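Long-range contacts in endoglucanase family 5 (Clostridium acetobutylicum ATCC 824, PDB 6PZ7), which hydrolyses internal beta-glucosidic bonds of cellulose and probably of related plant polysaccharides, as a broad-specificity endoglucanase of glycoside hydrolase family 5, subfamily 4: residues M16-N21 against A51-V56; A43-I48 against N87-D92. All coordinates share one frame; numbering follows the deposited sequence. Where two conformers were deposited one is given.

How the contacts relate
Starting near the N terminus, the chain leaves helix 9-16, runs through strand 19-22, loops out to helix 42-51 and returns in strand 55-58. Contact 1 closes this first beta-alpha-beta unit of the TIM barrel by setting residues 51-56 beside residues 16-21. Helix 76-91 follows, and contact 2 packs its end, residues 87-92, against residues 43-48 of the preceding helix. The two loops cross, because residues 43-48 fall between the segments of contact 1 and residues 51-56 between those of contact 2. Contact 1 therefore joins neighbouring strands and contact 2 neighbouring outer helices; Ile48 packs on Trp20, Phe53 and Val56, and Val89 on Val56.

Contact 1. Residues M16-N21 against A51-V56; sequences MKVGWN and AGFNTV
Trp20 N donates to Thr55 O at 3.0 Å, a parallel-sheet bond between the first two strands of the TIM barrel. Two residues earlier in 16-21, Val18 O takes Asn54 N at 3.0 Å and a weaker bond from Thr55 N. Thr55 OG1 grips Met16 O at 2.9 Å, with the hydroxyl beside its own backbone N (chi1 -63°). Val18 N, from the same segment as Met16, is a second donor to that carbonyl and reaches it from the same face. Gly19 pairs with Thr55, whose CB comes close to the side where a side chain of Gly19 would point. On the opposite side of the sheet, Trp20 CB sits over the centre of the Phe53 ring in a CH-pi contact, 3.9 Å from its centroid, while Val18 O lies at the ring's edge. Gly52 ends helix 42-51 in a Schellman motif; in the Lys17 conformer given, the extended side chain brings Lys17 NZ to 2.7 Å from Gly52 O, tilted 18° from the carbonyl plane. Farther out, Ile333 and Val334 of helix 327-334 pack on Phe53, and the indole NE1 of Trp20 bonds Asp303 OD2.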
ATOM      1  N   MET A  16     -10.441   4.195   8.612  1.00  9.44           N
ATOM      2  CA  MET A  16     -10.151   3.327   7.477  1.00  9.80           C
ATOM      3  C   MET A  16     -10.461   1.870   7.798  1.00  9.70           C
ATOM      4  O   MET A  16     -10.834   1.117   6.892  1.00  9.51           O
ATOM      5  CB  MET A  16      -8.672   3.468   7.081  1.00  8.87           C
ATOM      6  CG  MET A  16      -8.315   4.785   6.402  1.00  8.45           C
ATOM      7  SD  MET A  16      -6.562   5.128   6.323  1.00  9.64           S
ATOM      8  CE  MET A  16      -6.076   4.002   5.023  1.00 10.77           C
ATOM      9  N   LYS A  17     -10.274   1.479   9.074  1.00 11.65           N
ATOM     10  CA  LYS A  17     -10.704   0.198   9.661  0.66 11.26           C
ATOM     11  C   LYS A  17      -9.876  -1.004   9.204  1.00  9.10           C
ATOM     12  O   LYS A  17      -9.145  -1.586  10.004  1.00 10.09           O
ATOM     13  CB  LYS A  17     -12.195  -0.068   9.385  0.66 12.29           C
ATOM     14  CG  LYS A  17     -12.755  -1.333  10.086  0.66 21.16           C
ATOM     15  CD  LYS A  17     -14.073  -1.843   9.472  0.66 19.34           C
ATOM     16  CE  LYS A  17     -14.322  -3.298   9.898  0.66 24.60           C
ATOM     17  NZ  LYS A  17     -15.594  -3.853   9.354  0.66 26.62           N
ATOM     18  N   VAL A  18     -10.036  -1.402   7.957  1.00  8.47           N
ATOM     19  CA  VAL A  18      -9.365  -2.563   7.374  1.00  8.13           C
ATOM     20  C   VAL A  18      -9.568  -2.431   5.876  1.00  6.96           C
ATOM     21  O   VAL A  18     -10.614  -1.967   5.401  1.00  8.08           O
ATOM     22  CB  VAL A  18      -9.918  -3.884   7.929  1.00  7.99           C
ATOM     23  CG1 VAL A  18     -11.383  -4.114   7.550  1.00 10.56           C
ATOM     24  CG2 VAL A  18      -9.031  -5.045   7.502  1.00  9.88           C
ATOM     25  N   GLY A  19      -8.553  -2.808   5.121  1.00  7.09           N
ATOM     26  CA  GLY A  19      -8.555  -2.614   3.680  1.00  7.24           C
ATOM     27  C   GLY A  19      -8.257  -3.863   2.869  1.00  6.48           C
ATOM     28  O   GLY A  19      -7.780  -4.897   3.378  1.00  6.46           O
ATOM     29  N   TRP A  20      -8.511  -3.726   1.571  1.00  6.56           N
ATOM     30  CA  TRP A  20      -8.247  -4.732   0.550  1.00  6.80           C
ATOM     31  C   TRP A  20      -7.542  -4.053  -0.615  1.00  6.31           C
ATOM     32  O   TRP A  20      -7.967  -2.985  -1.056  1.00  6.54           O
ATOM     33  CB  TRP A  20      -9.567  -5.395   0.150  1.00  6.89           C
ATOM     34  CG  TRP A  20      -9.505  -6.479  -0.884  1.00  7.25           C
ATOM     35  CD1 TRP A  20      -9.409  -7.824  -0.635  1.00  7.58           C
ATOM     36  CD2 TRP A  20      -9.660  -6.329  -2.304  1.00  6.67           C
ATOM     37  NE1 TRP A  20      -9.497  -8.518  -1.827  1.00  7.36           N
ATOM     38  CE2 TRP A  20      -9.625  -7.627  -2.864  1.00  6.88           C
ATOM     39  CE3 TRP A  20      -9.808  -5.240  -3.152  1.00  7.44           C
ATOM     40  CZ2 TRP A  20      -9.750  -7.866  -4.228  1.00  7.16           C
ATOM     41  CZ3 TRP A  20      -9.941  -5.463  -4.501  1.00  8.13           C
ATOM     42  CH2 TRP A  20      -9.907  -6.770  -5.036  1.00  8.63           C
ATOM     43  N   ASN A  21      -6.467  -4.666  -1.106  1.00  5.79           N
ATOM     44  CA  ASN A  21      -5.736  -4.192  -2.274  1.00  5.46           C
ATOM     45  C   ASN A  21      -6.295  -4.774  -3.569  1.00  5.65           C
ATOM     46  O   ASN A  21      -6.407  -6.013  -3.707  1.00  6.17           O
ATOM     47  CB  ASN A  21      -4.265  -4.624  -2.243  1.00  6.41           C
ATOM     48  CG  ASN A  21      -3.358  -3.758  -1.393  1.00  5.91           C
ATOM     49  OD1 ASN A  21      -2.871  -2.743  -1.872  1.00  6.30           O
ATOM     50  ND2 ASN A  21      -3.111  -4.191  -0.169  1.00  6.42           N
ATOM     51  N   ALA A  51     -18.539  -7.098   2.276  1.00 10.64           N
ATOM     52  CA  ALA A  51     -17.855  -7.958   3.241  1.00 11.19           C
ATOM     53  C   ALA A  51     -17.485  -7.205   4.512  1.00 11.04           C
ATOM     54  O   ALA A  51     -17.250  -7.840   5.551  1.00 14.59           O
ATOM     55  CB  ALA A  51     -16.598  -8.568   2.619  1.00 12.16           C
ATOM     56  N   GLY A  52     -17.409  -5.886   4.481  1.00 11.18           N
ATOM     57  CA  GLY A  52     -17.106  -5.091   5.663  1.00 11.45           C
ATOM     58  C   GLY A  52     -15.769  -4.366   5.629  1.00 11.15           C
ATOM     59  O   GLY A  52     -15.393  -3.768   6.642  1.00 12.77           O
ATOM     60  N   PHE A  53     -15.033  -4.416   4.536  1.00  9.01           N
ATOM     61  CA  PHE A  53     -13.873  -3.563   4.401  1.00  8.77           C
ATOM     62  C   PHE A  53     -14.324  -2.117   4.327  1.00  9.53           C
ATOM     63  O   PHE A  53     -15.422  -1.836   3.838  1.00 10.39           O
ATOM     64  CB  PHE A  53     -13.118  -3.920   3.123  1.00  8.32           C
ATOM     65  CG  PHE A  53     -12.445  -5.263   3.161  1.00  7.69           C
ATOM     66  CD1 PHE A  53     -13.079  -6.377   2.619  1.00  9.36           C
ATOM     67  CD2 PHE A  53     -11.193  -5.414   3.720  1.00  7.74           C
ATOM     68  CE1 PHE A  53     -12.464  -7.593   2.603  1.00  9.38           C
ATOM     69  CE2 PHE A  53     -10.549  -6.651   3.740  1.00  7.77           C
ATOM     70  CZ  PHE A  53     -11.196  -7.743   3.175  1.00  9.25           C
ATOM     71  N   ASN A  54     -13.472  -1.187   4.794  1.00  8.74           N
ATOM     72  CA  ASN A  54     -13.756   0.235   4.624  1.00  9.10           C
ATOM     73  C   ASN A  54     -12.702   0.989   3.832  1.00  8.83           C
ATOM     74  O   ASN A  54     -12.824   2.219   3.698  1.00  9.10           O
ATOM     75  CB  ASN A  54     -14.043   0.969   5.949  1.00 10.38           C
ATOM     76  CG  ASN A  54     -14.867   2.226   5.750  1.00 13.48           C
ATOM     77  OD1 ASN A  54     -15.814   2.221   4.972  1.00 13.99           O
ATOM     78  ND2 ASN A  54     -14.529   3.289   6.465  1.00 13.21           N
ATOM     79  N   THR A  55     -11.721   0.299   3.271  1.00  7.80           N
ATOM     80  CA  THR A  55     -10.661   0.885   2.459  1.00  7.55           C
ATOM     81  C   THR A  55     -10.323  -0.050   1.310  1.00  7.48           C
ATOM     82  O   THR A  55     -10.239  -1.279   1.506  1.00  7.60           O
ATOM     83  CB  THR A  55      -9.377   1.061   3.308  1.00  7.63           C
ATOM     84  OG1 THR A  55      -9.621   1.969   4.365  1.00  9.05           O
ATOM     85  CG2 THR A  55      -8.214   1.605   2.501  1.00  8.87           C
ATOM     86  N   VAL A  56     -10.115   0.513   0.126  1.00  6.80           N
ATOM     87  CA  VAL A  56      -9.490  -0.185  -0.991  1.00  6.67           C
ATOM     88  C   VAL A  56      -8.227   0.563  -1.365  1.00  6.09           C
ATOM     89  O   VAL A  56      -8.270   1.772  -1.621  1.00  6.93           O
ATOM     90  CB  VAL A  56     -10.451  -0.310  -2.191  1.00  7.20           C
ATOM     91  CG1 VAL A  56      -9.728  -0.919  -3.362  1.00  7.61           C
ATOM     92  CG2 VAL A  56     -11.650  -1.147  -1.793  1.00  8.32           C
TER

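Contact 2. Residues A43-I48 against N87-D92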
ATOM      1  N   ALA A  43     -19.129  -4.027  -9.577  1.00  9.49           N
ATOM      2  CA  ALA A  43     -19.656  -5.162  -8.822  1.00 11.84           C
ATOM      3  C   ALA A  43     -18.574  -5.839  -7.981  1.00  9.14           C
ATOM      4  O   ALA A  43     -18.841  -6.330  -6.881  1.00 10.36           O
ATOM      5  CB  ALA A  43     -20.294  -6.171  -9.759  1.00 12.63           C
ATOM      6  N   MET A  44     -17.341  -5.887  -8.478  1.00  9.42           N
ATOM      7  CA  MET A  44     -16.239  -6.438  -7.681  1.00  9.43           C
ATOM      8  C   MET A  44     -16.013  -5.592  -6.430  1.00  9.15           C
ATOM      9  O   MET A  44     -15.857  -6.105  -5.317  1.00 10.12           O
ATOM     10  CB  MET A  44     -14.958  -6.501  -8.529  1.00  9.62           C
ATOM     11  CG  MET A  44     -15.015  -7.486  -9.681  1.00 10.01           C
ATOM     12  SD  MET A  44     -13.583  -7.238 -10.763  1.00 10.74           S
ATOM     13  CE  MET A  44     -14.174  -8.103 -12.230  1.00 13.32           C
ATOM     14  N   ILE A  45     -15.986  -4.267  -6.605  1.00  8.43           N
ATOM     15  CA  ILE A  45     -15.770  -3.360  -5.470  1.00  9.02           C
ATOM     16  C   ILE A  45     -16.956  -3.408  -4.500  1.00  9.56           C
ATOM     17  O   ILE A  45     -16.780  -3.346  -3.268  1.00  9.98           O
ATOM     18  CB  ILE A  45     -15.449  -1.945  -5.979  1.00  8.67           C
ATOM     19  CG1 ILE A  45     -14.201  -1.961  -6.857  1.00  9.45           C
ATOM     20  CG2 ILE A  45     -15.346  -0.968  -4.823  1.00  9.65           C
ATOM     21  CD1 ILE A  45     -12.948  -2.533  -6.193  1.00  9.60           C
ATOM     22  N   ASP A  46     -18.176  -3.579  -5.018  1.00 10.14           N
ATOM     23  CA  ASP A  46     -19.336  -3.766  -4.156  1.00 10.63           C
ATOM     24  C   ASP A  46     -19.162  -4.995  -3.254  1.00 11.20           C
ATOM     25  O   ASP A  46     -19.599  -4.986  -2.095  1.00 11.96           O
ATOM     26  CB  ASP A  46     -20.607  -3.938  -5.015  1.00 11.80           C
ATOM     27  CG  ASP A  46     -21.067  -2.684  -5.716  1.00 11.78           C
ATOM     28  OD1 ASP A  46     -20.602  -1.555  -5.450  1.00 12.62           O
ATOM     29  OD2 ASP A  46     -21.973  -2.813  -6.571  1.00 14.73           O
ATOM     30  N   LYS A  47     -18.569  -6.067  -3.779  1.00 10.96           N
ATOM     31  CA  LYS A  47     -18.329  -7.253  -2.950  1.00 11.10           C
ATOM     32  C   LYS A  47     -17.419  -6.909  -1.768  1.00 11.20           C
ATOM     33  O   LYS A  47     -17.614  -7.393  -0.648  1.00 10.79           O
ATOM     34  CB  LYS A  47     -17.651  -8.315  -3.813  1.00 15.19           C
ATOM     35  CG  LYS A  47     -17.721  -9.726  -3.305  1.00 19.39           C
ATOM     36  CD  LYS A  47     -19.047 -10.396  -3.630  1.00 21.58           C
ATOM     37  CE  LYS A  47     -18.954 -11.773  -3.102  1.00 22.16           C
ATOM     38  NZ  LYS A  47     -20.234 -12.452  -3.117  1.00 15.81           N
ATOM     39  N   ILE A  48     -16.397  -6.096  -2.017  1.00  9.60           N
ATOM     40  CA  ILE A  48     -15.486  -5.652  -0.962  1.00  9.34           C
ATOM     41  C   ILE A  48     -16.229  -4.888   0.118  1.00  9.57           C
ATOM     42  O   ILE A  48     -16.068  -5.154   1.321  1.00 10.10           O
ATOM     43  CB  ILE A  48     -14.354  -4.789  -1.566  1.00  9.45           C
ATOM     44  CG1 ILE A  48     -13.634  -5.503  -2.721  1.00 12.77           C
ATOM     45  CG2 ILE A  48     -13.418  -4.269  -0.485  1.00  9.64           C
ATOM     46  CD1 ILE A  48     -13.105  -6.838  -2.377  1.00 12.64           C
ATOM     47  N   ASN A  87     -13.460   5.962  -8.523  1.00  6.80           N
ATOM     48  CA  ASN A  87     -14.875   6.234  -8.317  1.00  7.61           C
ATOM     49  C   ASN A  87     -15.645   5.022  -7.843  1.00  7.76           C
ATOM     50  O   ASN A  87     -16.589   5.190  -7.062  1.00  8.11           O
ATOM     51  CB  ASN A  87     -15.524   6.875  -9.547  1.00  7.30           C
ATOM     52  CG  ASN A  87     -15.268   8.369  -9.622  1.00  8.34           C
ATOM     53  OD1 ASN A  87     -14.792   8.984  -8.652  1.00  9.15           O
ATOM     54  ND2 ASN A  87     -15.602   8.967 -10.759  1.00 10.58           N
ATOM     55  N   TYR A  88     -15.328   3.804  -8.297  1.00  7.78           N
ATOM     56  CA  TYR A  88     -16.027   2.634  -7.759  1.00  7.82           C
ATOM     57  C   TYR A  88     -15.934   2.648  -6.236  1.00  7.36           C
ATOM     58  O   TYR A  88     -16.901   2.349  -5.526  1.00  8.95           O
ATOM     59  CB  TYR A  88     -15.423   1.313  -8.285  1.00  8.76           C
ATOM     60  CG  TYR A  88     -15.442   1.039  -9.767  1.00  7.81           C
ATOM     61  CD1 TYR A  88     -16.382   1.558 -10.623  1.00  8.70           C
ATOM     62  CD2 TYR A  88     -14.474   0.198 -10.307  1.00  8.61           C
ATOM     63  CE1 TYR A  88     -16.341   1.277 -11.978  1.00  9.20           C
ATOM     64  CE2 TYR A  88     -14.420  -0.081 -11.645  1.00  9.06           C
ATOM     65  CZ  TYR A  88     -15.369   0.458 -12.489  1.00  9.14           C
ATOM     66  OH  TYR A  88     -15.300   0.175 -13.845  1.00 10.68           O
ATOM     67  N   VAL A  89     -14.716   2.878  -5.731  1.00  6.91           N
ATOM     68  CA  VAL A  89     -14.444   2.832  -4.298  1.00  7.08           C
ATOM     69  C   VAL A  89     -15.131   3.997  -3.574  1.00  7.66           C
ATOM     70  O   VAL A  89     -15.828   3.825  -2.553  1.00  8.20           O
ATOM     71  CB  VAL A  89     -12.918   2.828  -4.060  1.00  6.91           C
ATOM     72  CG1 VAL A  89     -12.615   2.876  -2.570  1.00  7.64           C
ATOM     73  CG2 VAL A  89     -12.280   1.592  -4.682  1.00  7.51           C
ATOM     74  N   ILE A  90     -14.943   5.217  -4.087  1.00  7.29           N
ATOM     75  CA  ILE A  90     -15.490   6.412  -3.449  1.00  7.79           C
ATOM     76  C   ILE A  90     -17.002   6.360  -3.448  1.00  8.05           C
ATOM     77  O   ILE A  90     -17.640   6.748  -2.452  1.00  9.16           O
ATOM     78  CB  ILE A  90     -14.928   7.685  -4.120  1.00  8.25           C
ATOM     79  CG1 ILE A  90     -13.393   7.816  -3.884  1.00  8.32           C
ATOM     80  CG2 ILE A  90     -15.672   8.932  -3.686  1.00  8.54           C
ATOM     81  CD1 ILE A  90     -12.984   8.047  -2.461  1.00  9.72           C
ATOM     82  N   GLN A  91     -17.617   5.928  -4.555  1.00  8.05           N
ATOM     83  CA  GLN A  91     -19.074   5.829  -4.625  1.00  7.94           C
ATOM     84  C   GLN A  91     -19.639   4.790  -3.662  1.00  9.11           C
ATOM     85  O   GLN A  91     -20.840   4.841  -3.350  1.00 10.64           O
ATOM     86  CB  GLN A  91     -19.503   5.467  -6.054  1.00  9.05           C
ATOM     87  CG  GLN A  91     -19.313   6.587  -7.029  1.00  7.72           C
ATOM     88  CD  GLN A  91     -19.459   6.190  -8.472  1.00  8.27           C
ATOM     89  OE1 GLN A  91     -19.658   5.009  -8.801  1.00  9.95           O
ATOM     90  NE2 GLN A  91     -19.349   7.154  -9.370  1.00  8.97           N
ATOM     91  N   ASP A  92     -18.831   3.862  -3.189  1.00  8.70           N
ATOM     92  CA  ASP A  92     -19.216   2.901  -2.168  1.00  8.98           C
ATOM     93  C   ASP A  92     -18.894   3.406  -0.762  1.00  9.49           C
ATOM     94  O   ASP A  92     -18.942   2.605   0.197  1.00 11.19           O
ATOM     95  CB  ASP A  92     -18.619   1.520  -2.431  1.00  9.43           C
ATOM     96  CG  ASP A  92     -19.368   0.752  -3.483  1.00 11.55           C
ATOM     97  OD1 ASP A  92     -20.389   1.224  -4.031  1.00 12.32           O
ATOM     98  OD2 ASP A  92     -18.942  -0.385  -3.820  1.00 11.83           O
TER
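Ile45 carries the apolar part of this helix-helix contact, one branch meeting the side chain of Tyr88 on helix 76-91 and the other the Tyr88 carbonyl, Val89 and Asp92. Ile45 CG1 lies 3.8 Å from Tyr88 CB, and the two side chains cross at about a right angle. The phenol continues away from the contact, where its hydroxyl bonds Arg81 NH1. CG2 of Ile45, anti to its own backbone N while CG1 lies beside that N (chi1 -59°), lies over the Tyr88-Val89 backbone. Ile45 CG2 is 3.7 Å from Tyr88 O and 4.0 Å from Val89 CG2; one turn on, Asp92 OD2 is 3.8 Å from Ile45 CG2. Val89 also packs on Val56 and Ile58 of strand 55-58, so the apolar seam runs inward to the barrel wall, while Ile45 touches the loop residue Met94.

The polar part lies at the outer side of that seam and joins two acids. Asp46 OD1 and Asp92 OD2 are 2.6 Å apart, with the carboxylate planes turned 33° against each other. Lys42 adds a positive charge, its NZ forming salt bridges with both Asp46 OD1 and Asp92 OD1. Asp92 also brings its backbone into the contact's surroundings, its carbonyl accepting from Lys49 NZ.

Two successive outer helices of a TIM barrel are packed side by side here, with an apolar inner seam against the strands and a charged cluster around Asp46 and Asp92.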